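Local coordinates for protein carbohydrate kinase, pfkB family (Enterococcus faecalis, PDB 3KTN) that probably phosphorylates a sugar acid, perhaps 2-keto-3-deoxygluconate, as a metal-binding kinase of the PfkB family, at residues M12-P17 / N272-G277; Q28-F33 / T312-I317; A92-G95 / P100-V103. One frame throughout, in Å; residues are numbered along the deposited sequence.

How the interactions relate
Interactions 1 and 2 are directly coupled, their centres being about 5 Å apart: Arg14 N probably donates to Asn32 O at 2.8 Å between neighbouring strands, and Arg14 of interaction 1 forms a salt bridge with Asp316 in the loop of interaction 2. Interaction 3 is centred about 8 Å from interaction 1; Phe15 O and Ala92 N are 2.8 Å apart, a probable hydrogen bond. Interactions 2 and 3 do not touch, their nearest atoms lying about 6 Å apart, yet both reach the same four-stranded sheet. A magnesium ion lies about 4 Å from the side chain of Asp274 (interaction 1), about 8 Å from that of Ile317 (interaction 2) and about 9 Å from that of Met94 (interaction 3).

Interaction 1: residues M12-P17 / N272-G277; sequences MLRFTP and NLDRIG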
loop_
_atom_site.group_PDB
_atom_site.type_symbol
_atom_site.label_atom_id
_atom_site.label_comp_id
_atom_site.label_asym_id
_atom_site.label_seq_id
_atom_site.Cartn_x
_atom_site.Cartn_y
_atom_site.Cartn_z
HETATM N N MSE A 12 23.251 -7.737 1.636
HETATM C CA MSE A 12 22.471 -7.485 2.848
HETATM C C MSE A 12 21.021 -7.144 2.511
HETATM O O MSE A 12 20.720 -6.657 1.422
HETATM C CB MSE A 12 23.046 -6.307 3.642
HETATM C CG MSE A 12 24.250 -6.620 4.514
HETATM SE SE MSE A 12 24.558 -5.164 5.765
HETATM C CE MSE A 12 23.591 -5.846 7.286
ATOM N N LEU A 13 20.141 -7.393 3.471
ATOM C CA LEU A 13 18.730 -7.068 3.331
ATOM C C LEU A 13 18.552 -5.689 3.948
ATOM O O LEU A 13 19.029 -5.450 5.051
ATOM C CB LEU A 13 17.859 -8.041 4.129
ATOM C CG LEU A 13 17.405 -9.402 3.611
ATOM C CD1 LEU A 13 18.453 -10.032 2.745
ATOM C CD2 LEU A 13 17.072 -10.286 4.809
ATOM N N ARG A 14 17.884 -4.784 3.238
ATOM C CA ARG A 14 17.602 -3.465 3.787
ATOM C C ARG A 14 16.094 -3.349 3.930
ATOM O O ARG A 14 15.354 -3.611 2.983
ATOM C CB ARG A 14 18.102 -2.337 2.883
ATOM C CG ARG A 14 17.622 -0.967 3.374
ATOM C CD ARG A 14 18.071 0.184 2.476
ATOM N NE ARG A 14 17.206 1.348 2.652
ATOM C CZ ARG A 14 17.452 2.552 2.143
ATOM N NH1 ARG A 14 18.548 2.759 1.425
ATOM N NH2 ARG A 14 16.599 3.551 2.348
ATOM N N PHE A 15 15.643 -2.963 5.118
ATOM C CA PHE A 15 14.220 -2.803 5.382
ATOM C C PHE A 15 13.954 -1.315 5.578
ATOM O O PHE A 15 14.586 -0.672 6.405
ATOM C CB PHE A 15 13.824 -3.574 6.641
ATOM C CG PHE A 15 13.974 -5.060 6.514
ATOM C CD1 PHE A 15 13.116 -5.792 5.697
ATOM C CD2 PHE A 15 14.970 -5.732 7.213
ATOM C CE1 PHE A 15 13.244 -7.176 5.581
ATOM C CE2 PHE A 15 15.107 -7.117 7.104
ATOM C CZ PHE A 15 14.239 -7.839 6.285
ATOM N N THR A 16 13.008 -0.773 4.827
ATOM C CA THR A 16 12.716 0.646 4.931
ATOM C C THR A 16 11.224 0.909 4.980
ATOM O O THR A 16 10.469 0.403 4.138
ATOM C CB THR A 16 13.266 1.410 3.709
ATOM O OG1 THR A 16 14.620 1.014 3.472
ATOM C CG2 THR A 16 13.194 2.944 3.927
ATOM N N PRO A 17 10.770 1.683 5.974
ATOM C CA PRO A 17 9.335 1.984 6.050
ATOM C C PRO A 17 9.080 2.976 4.905
ATOM O O PRO A 17 9.994 3.675 4.470
ATOM C CB PRO A 17 9.182 2.655 7.418
ATOM C CG PRO A 17 10.377 2.159 8.210
ATOM C CD PRO A 17 11.479 2.143 7.183
ATOM N N ASN A 272 19.520 15.813 -0.663
ATOM C CA ASN A 272 19.479 14.513 -0.018
ATOM C C ASN A 272 18.121 13.871 0.248
ATOM O O ASN A 272 17.409 14.263 1.166
ATOM C CB ASN A 272 20.256 14.618 1.304
ATOM C CG ASN A 272 20.429 13.278 2.002
ATOM O OD1 ASN A 272 19.810 12.279 1.635
ATOM N ND2 ASN A 272 21.270 13.259 3.031
ATOM N N LEU A 273 17.766 12.876 -0.557
ATOM C CA LEU A 273 16.529 12.147 -0.331
ATOM C C LEU A 273 16.953 10.862 0.385
ATOM O O LEU A 273 16.302 10.418 1.326
ATOM C CB LEU A 273 15.829 11.810 -1.654
ATOM C CG LEU A 273 14.564 10.948 -1.558
ATOM C CD1 LEU A 273 13.522 11.630 -0.650
ATOM C CD2 LEU A 273 13.986 10.727 -2.942
ATOM N N ASP A 274 18.068 10.283 -0.050
ATOM C CA ASP A 274 18.578 9.040 0.543
ATOM C C ASP A 274 20.057 8.926 0.167
ATOM O O ASP A 274 20.383 8.695 -0.999
ATOM C CB ASP A 274 17.805 7.841 -0.029
ATOM C CG ASP A 274 18.132 6.525 0.672
ATOM O OD1 ASP A 274 19.240 6.380 1.225
ATOM O OD2 ASP A 274 17.279 5.613 0.655
ATOM N N ARG A 275 20.952 9.070 1.142
ATOM C CA ARG A 275 22.379 8.994 0.847
ATOM C C ARG A 275 23.007 7.632 1.072
ATOM O O ARG A 275 24.174 7.426 0.747
ATOM C CB ARG A 275 23.145 10.024 1.674
ATOM C CG ARG A 275 22.846 9.952 3.148
ATOM C CD ARG A 275 23.789 10.838 3.938
ATOM N NE ARG A 275 25.112 10.240 4.006
ATOM C CZ ARG A 275 26.142 10.772 4.645
ATOM N NH1 ARG A 275 26.009 11.930 5.278
ATOM N NH2 ARG A 275 27.306 10.143 4.651
ATOM N N ILE A 276 22.249 6.697 1.624
ATOM C CA ILE A 276 22.810 5.379 1.892
ATOM C C ILE A 276 23.335 4.716 0.624
ATOM O O ILE A 276 22.599 4.540 -0.343
ATOM C CB ILE A 276 21.771 4.467 2.561
ATOM C CG1 ILE A 276 21.229 5.158 3.810
ATOM C CG2 ILE A 276 22.415 3.127 2.947
ATOM C CD1 ILE A 276 20.184 4.377 4.524
ATOM N N GLY A 277 24.621 4.370 0.634
ATOM C CA GLY A 277 25.227 3.724 -0.517
ATOM C C GLY A 277 25.622 4.652 -1.656
ATOM O O GLY A 277 26.220 4.204 -2.632
#
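Arg14 reaches from strand 12-16 into loop 272-277 and sets the edge of its guanidinium against the carboxylate of Asp274. The tight part of the contact is this salt bridge. Arg14 NH2 lies 2.8 Å from Asp274 OD2, with an N-H...O angle of 155°, and meets that oxygen on its syn side. Arg14 NH1 makes a weaker bond to Asp274 OD2 at 3.2 Å. Both terminal nitrogens converge on this one oxygen, the guanidinium and carboxylate planes being 53° apart, and Gly315 N donates to it as well. An extended chain, with CG anti to the backbone N (chi1 172°), carries the charge this far. Rotation of the group is restrained from its own strand, because Arg14 NE donates to Thr16 OG1 at 2.7 Å, close to the guanidinium plane. Over one guanidinium face sits Ile276, whose CD1 is 3.8 Å above the plane of Arg14 and displaced toward its rim. The remaining carboxylate oxygen is also used: Asp274 OD1 accepts from Ile276 N at 3.1 Å, closing an Asx turn within the loop. Asp316 forms a second salt bridge with Arg14, through NH1, so the arginine lies between two acids that probably offset its buried charge.

Elsewhere the contact is loose. The backbones stay well apart, with Arg14 CA and Ile276 CA, the nearest such pair, separated by 10.4 Å, and only 127 Å² is buried in all. On the more open side the partly exposed Arg275 turns away from strand 12-16 and pairs instead with Asp335 of the third subunit. Asp274 and Ile276 belong to the magnesium site, and their loop opens the Asp-Arg-Ile-Gly-Ala-Gly-Asp sequence, a variant of the DTxGAGD signature of PfkB-family kinases.

Interaction 2: residues Q28-F33 / T312-I317; sequences QLRMNF and TIQGDI
Gln314 brings the end of its side chain up to the guanidinium of Arg30, and this is the first of two points at which loop 312-317 meets strand 28-33. The two flat groups stand almost perpendicular, at 84°. Arg30 is bent at chi3 (-70°), which turns its guanidinium off the line of its inner chain; its salt-bridge partner, through NH1, is Glu19 of the fourth subunit. Next along the loop comes Gly315, whose backbone N ties this loop to the magnesium-site loop. Asp316 follows, its side chain touching Asn39 of helix 36-46. The second point of contact comes with Ile317, whose CD1 lies 3.8 Å from Phe33 O. Phe33 points its side chain away from the loop, so it is met through its backbone carbonyl, while Ile317 also packs on Val38, Asn39 and Ala42 of helix 36-46. With just 101 Å² buried, the two segments touch lightly; their touching parts run within 15° of each other. The contact joins the small four-stranded sheet to a loop between helices of the larger domain, the two-part build of the ribokinase-like PfkB fold.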
loop_
_atom_site.group_PDB
_atom_site.type_symbol
_atom_site.label_atom_id
_atom_site.label_comp_id
_atom_site.label_asym_id
_atom_site.label_seq_id
_atom_site.Cartn_x
_atom_site.Cartn_y
_atom_site.Cartn_z
ATOM N N GLN A 28 4.531 -1.487 7.979
ATOM C CA GLN A 28 4.871 -1.578 6.561
ATOM C C GLN A 28 6.352 -1.372 6.256
ATOM O O GLN A 28 7.015 -0.523 6.851
ATOM C CB GLN A 28 4.077 -0.544 5.749
ATOM C CG GLN A 28 2.577 -0.567 5.927
ATOM C CD GLN A 28 1.903 0.519 5.103
ATOM O OE1 GLN A 28 1.913 0.465 3.872
ATOM N NE2 GLN A 28 1.325 1.517 5.776
ATOM N N LEU A 29 6.854 -2.133 5.290
ATOM C CA LEU A 29 8.252 -2.027 4.885
ATOM C C LEU A 29 8.423 -2.422 3.432
ATOM O O LEU A 29 7.580 -3.109 2.859
ATOM C CB LEU A 29 9.140 -2.972 5.704
ATOM C CG LEU A 29 9.286 -2.888 7.227
ATOM C CD1 LEU A 29 9.948 -4.177 7.701
ATOM C CD2 LEU A 29 10.121 -1.669 7.639
ATOM N N ARG A 30 9.512 -1.951 2.843
ATOM C CA ARG A 30 9.902 -2.347 1.504
ATOM C C ARG A 30 11.281 -2.935 1.806
ATOM O O ARG A 30 12.075 -2.321 2.521
ATOM C CB ARG A 30 10.059 -1.165 0.544
ATOM C CG ARG A 30 8.761 -0.647 -0.077
ATOM C CD ARG A 30 9.038 0.269 -1.302
ATOM N NE ARG A 30 9.641 1.554 -0.950
ATOM C CZ ARG A 30 8.957 2.628 -0.545
ATOM N NH1 ARG A 30 7.631 2.587 -0.432
ATOM N NH2 ARG A 30 9.598 3.752 -0.260
HETATM N N MSE A 31 11.550 -4.131 1.307
HETATM C CA MSE A 31 12.845 -4.764 1.523
HETATM C C MSE A 31 13.614 -4.812 0.212
HETATM O O MSE A 31 13.028 -4.970 -0.851
HETATM C CB MSE A 31 12.662 -6.196 2.035
HETATM C CG MSE A 31 13.962 -6.997 2.106
HETATM SE SE MSE A 31 13.678 -8.907 2.431
HETATM C CE MSE A 31 13.546 -9.512 0.600
ATOM N N ASN A 32 14.929 -4.666 0.284
ATOM C CA ASN A 32 15.739 -4.753 -0.918
ATOM C C ASN A 32 17.057 -5.439 -0.600
ATOM O O ASN A 32 17.477 -5.486 0.558
ATOM C CB ASN A 32 16.003 -3.360 -1.510
ATOM C CG ASN A 32 14.722 -2.665 -1.946
ATOM O OD1 ASN A 32 14.094 -1.942 -1.169
ATOM N ND2 ASN A 32 14.308 -2.914 -3.183
ATOM N N PHE A 33 17.689 -5.987 -1.632
ATOM C CA PHE A 33 18.980 -6.646 -1.479
ATOM C C PHE A 33 20.005 -5.618 -1.903
ATOM O O PHE A 33 20.021 -5.182 -3.049
ATOM C CB PHE A 33 19.055 -7.891 -2.362
ATOM C CG PHE A 33 18.212 -9.026 -1.863
ATOM C CD1 PHE A 33 18.707 -9.911 -0.914
ATOM C CD2 PHE A 33 16.900 -9.179 -2.302
ATOM C CE1 PHE A 33 17.906 -10.938 -0.407
ATOM C CE2 PHE A 33 16.090 -10.199 -1.803
ATOM C CZ PHE A 33 16.593 -11.080 -0.855
ATOM N N THR A 312 19.249 11.277 -4.973
ATOM C CA THR A 312 17.863 11.557 -5.330
ATOM C C THR A 312 17.094 10.264 -5.600
ATOM O O THR A 312 15.891 10.293 -5.893
ATOM C CB THR A 312 17.772 12.384 -6.602
ATOM O OG1 THR A 312 18.061 11.536 -7.719
ATOM C CG2 THR A 312 18.768 13.542 -6.565
ATOM N N ILE A 313 17.796 9.136 -5.517
ATOM C CA ILE A 313 17.197 7.826 -5.764
ATOM C C ILE A 313 16.927 7.121 -4.448
ATOM O O ILE A 313 17.828 6.966 -3.625
ATOM C CB ILE A 313 18.128 6.960 -6.649
ATOM C CG1 ILE A 313 18.265 7.620 -8.036
ATOM C CG2 ILE A 313 17.584 5.535 -6.754
ATOM C CD1 ILE A 313 19.197 6.893 -9.010
ATOM N N GLN A 314 15.681 6.714 -4.225
ATOM C CA GLN A 314 15.352 6.026 -2.979
ATOM C C GLN A 314 16.070 4.674 -2.943
ATOM O O GLN A 314 16.084 3.946 -3.938
ATOM C CB GLN A 314 13.834 5.835 -2.869
ATOM C CG GLN A 314 13.068 7.154 -2.769
ATOM C CD GLN A 314 11.570 6.956 -2.661
ATOM O OE1 GLN A 314 11.062 6.452 -1.648
ATOM N NE2 GLN A 314 10.850 7.336 -3.710
ATOM N N GLY A 315 16.680 4.344 -1.806
ATOM C CA GLY A 315 17.385 3.074 -1.701
ATOM C C GLY A 315 18.861 3.169 -2.044
ATOM O O GLY A 315 19.310 4.156 -2.634
ATOM N N ASP A 316 19.608 2.127 -1.680
ATOM C CA ASP A 316 21.061 2.048 -1.901
ATOM C C ASP A 316 21.539 1.900 -3.339
ATOM O O ASP A 316 22.607 2.401 -3.700
ATOM C CB ASP A 316 21.662 0.861 -1.142
ATOM C CG ASP A 316 21.405 0.912 0.343
ATOM O OD1 ASP A 316 22.374 0.724 1.104
ATOM O OD2 ASP A 316 20.245 1.120 0.755
ATOM N N ILE A 317 20.774 1.174 -4.145
ATOM C CA ILE A 317 21.167 0.911 -5.524
ATOM C C ILE A 317 21.123 2.117 -6.446
ATOM O O ILE A 317 20.067 2.710 -6.649
ATOM C CB ILE A 317 20.290 -0.191 -6.166
ATOM C CG1 ILE A 317 20.123 -1.379 -5.208
ATOM C CG2 ILE A 317 20.931 -0.662 -7.468
ATOM C CD1 ILE A 317 21.387 -2.157 -4.960
#

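Interaction 3: residues A92-G95 / P100-V103; sequences AEMG and PTQV
The backbones of Ala92-Gly95 and Pro100-Val103 run 179° apart, the two arms of an antiparallel beta hairpin in which Glu93 and Gln102 form a hydrogen-bonded pair: Glu93 N to Gln102 O and Gln102 N to Glu93 O are both 2.9 Å. Ala92 and Val103 make the adjoining non-hydrogen-bonded pair and share one face of the sheet, where Ala92 CB and Val103 CG2 meet loosely at 4.5 Å, on the side covered by Ile276. The side chains of Glu93 and Gln102 leave from the other face and cross at a slant. A water lies between the Glu93 carboxylate and the facing strand, 2.8 Å from Glu93 OE1 and 2.8 Å from the backbone O of Gln102. Both carboxylate oxygens of Glu93 have further partners: OE1 forms a salt bridge with Arg61 of the second subunit, and OE2 accepts from Leu23 N. Thr101 takes over where the regular pairing ends. Its OG1, held beside its own backbone N (chi1 -74°), accepts from Gly95 N at 3.0 Å with an N-H...O angle of 164°, a side-chain bond continuing the hairpin contact. Thr101, Gln102 and Val103 also pair in parallel with a strand of the third subunit, extending the sheet across that interface. At the turn end a second water lies between the arms, within hydrogen-bonding distance of both, 2.9 Å from Glu93 O and 2.8 Å from Pro100 O.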
loop_
_atom_site.group_PDB
_atom_site.type_symbol
_atom_site.label_atom_id
_atom_site.label_comp_id
_atom_site.label_asym_id
_atom_site.label_seq_id
_atom_site.Cartn_x
_atom_site.Cartn_y
_atom_site.Cartn_z
ATOM N N ALA A 92 16.385 0.971 7.822
ATOM C CA ALA A 92 16.724 2.351 7.511
ATOM C C ALA A 92 15.470 3.210 7.599
ATOM O O ALA A 92 14.560 3.086 6.781
ATOM C CB ALA A 92 17.339 2.437 6.119
ATOM N N GLU A 93 15.420 4.071 8.608
ATOM C CA GLU A 93 14.280 4.968 8.797
ATOM C C GLU A 93 14.719 6.303 8.217
ATOM O O GLU A 93 15.592 6.964 8.772
ATOM C CB GLU A 93 13.965 5.101 10.291
ATOM C CG GLU A 93 13.428 3.822 10.927
ATOM C CD GLU A 93 13.408 3.891 12.448
ATOM O OE1 GLU A 93 14.440 3.547 13.063
ATOM O OE2 GLU A 93 12.370 4.296 13.026
HETATM N N MSE A 94 14.115 6.693 7.097
HETATM C CA MSE A 94 14.493 7.926 6.409
HETATM C C MSE A 94 14.209 9.210 7.181
HETATM O O MSE A 94 13.094 9.442 7.644
HETATM C CB MSE A 94 13.820 7.985 5.035
HETATM C CG MSE A 94 14.055 6.735 4.189
HETATM SE SE MSE A 94 15.945 6.241 4.060
HETATM C CE MSE A 94 16.107 5.164 5.582
ATOM N N GLY A 95 15.247 10.034 7.313
ATOM C CA GLY A 95 15.125 11.299 8.004
ATOM C C GLY A 95 14.597 12.384 7.078
ATOM O O GLY A 95 14.316 12.146 5.897
ATOM N N PRO A 100 17.869 13.238 11.512
ATOM C CA PRO A 100 18.745 12.310 10.787
ATOM C C PRO A 100 18.120 10.972 10.404
ATOM O O PRO A 100 17.147 10.520 11.010
ATOM C CB PRO A 100 19.931 12.141 11.739
ATOM C CG PRO A 100 19.310 12.309 13.093
ATOM C CD PRO A 100 18.349 13.460 12.890
ATOM N N THR A 101 18.678 10.364 9.370
ATOM C CA THR A 101 18.249 9.056 8.914
ATOM C C THR A 101 18.841 8.101 9.950
ATOM O O THR A 101 19.977 8.299 10.399
ATOM C CB THR A 101 18.825 8.777 7.504
ATOM O OG1 THR A 101 18.104 9.568 6.545
ATOM C CG2 THR A 101 18.713 7.291 7.134
ATOM N N GLN A 102 18.075 7.087 10.349
ATOM C CA GLN A 102 18.544 6.138 11.359
ATOM C C GLN A 102 18.722 4.730 10.795
ATOM O O GLN A 102 17.769 4.110 10.324
ATOM C CB GLN A 102 17.551 6.079 12.534
ATOM C CG GLN A 102 17.228 7.424 13.212
ATOM C CD GLN A 102 18.234 7.830 14.283
ATOM O OE1 GLN A 102 19.013 7.007 14.772
ATOM N NE2 GLN A 102 18.204 9.100 14.672
ATOM N N VAL A 103 19.945 4.222 10.859
ATOM C CA VAL A 103 20.240 2.883 10.376
ATOM C C VAL A 103 20.474 1.982 11.582
ATOM O O VAL A 103 21.261 2.312 12.467
ATOM C CB VAL A 103 21.486 2.879 9.470
ATOM C CG1 VAL A 103 21.929 1.446 9.178
ATOM C CG2 VAL A 103 21.164 3.589 8.158
HETATM O O HOH W 1 16.749 2.201 12.092
HETATM O O HOH W 2 15.006 8.700 11.011
#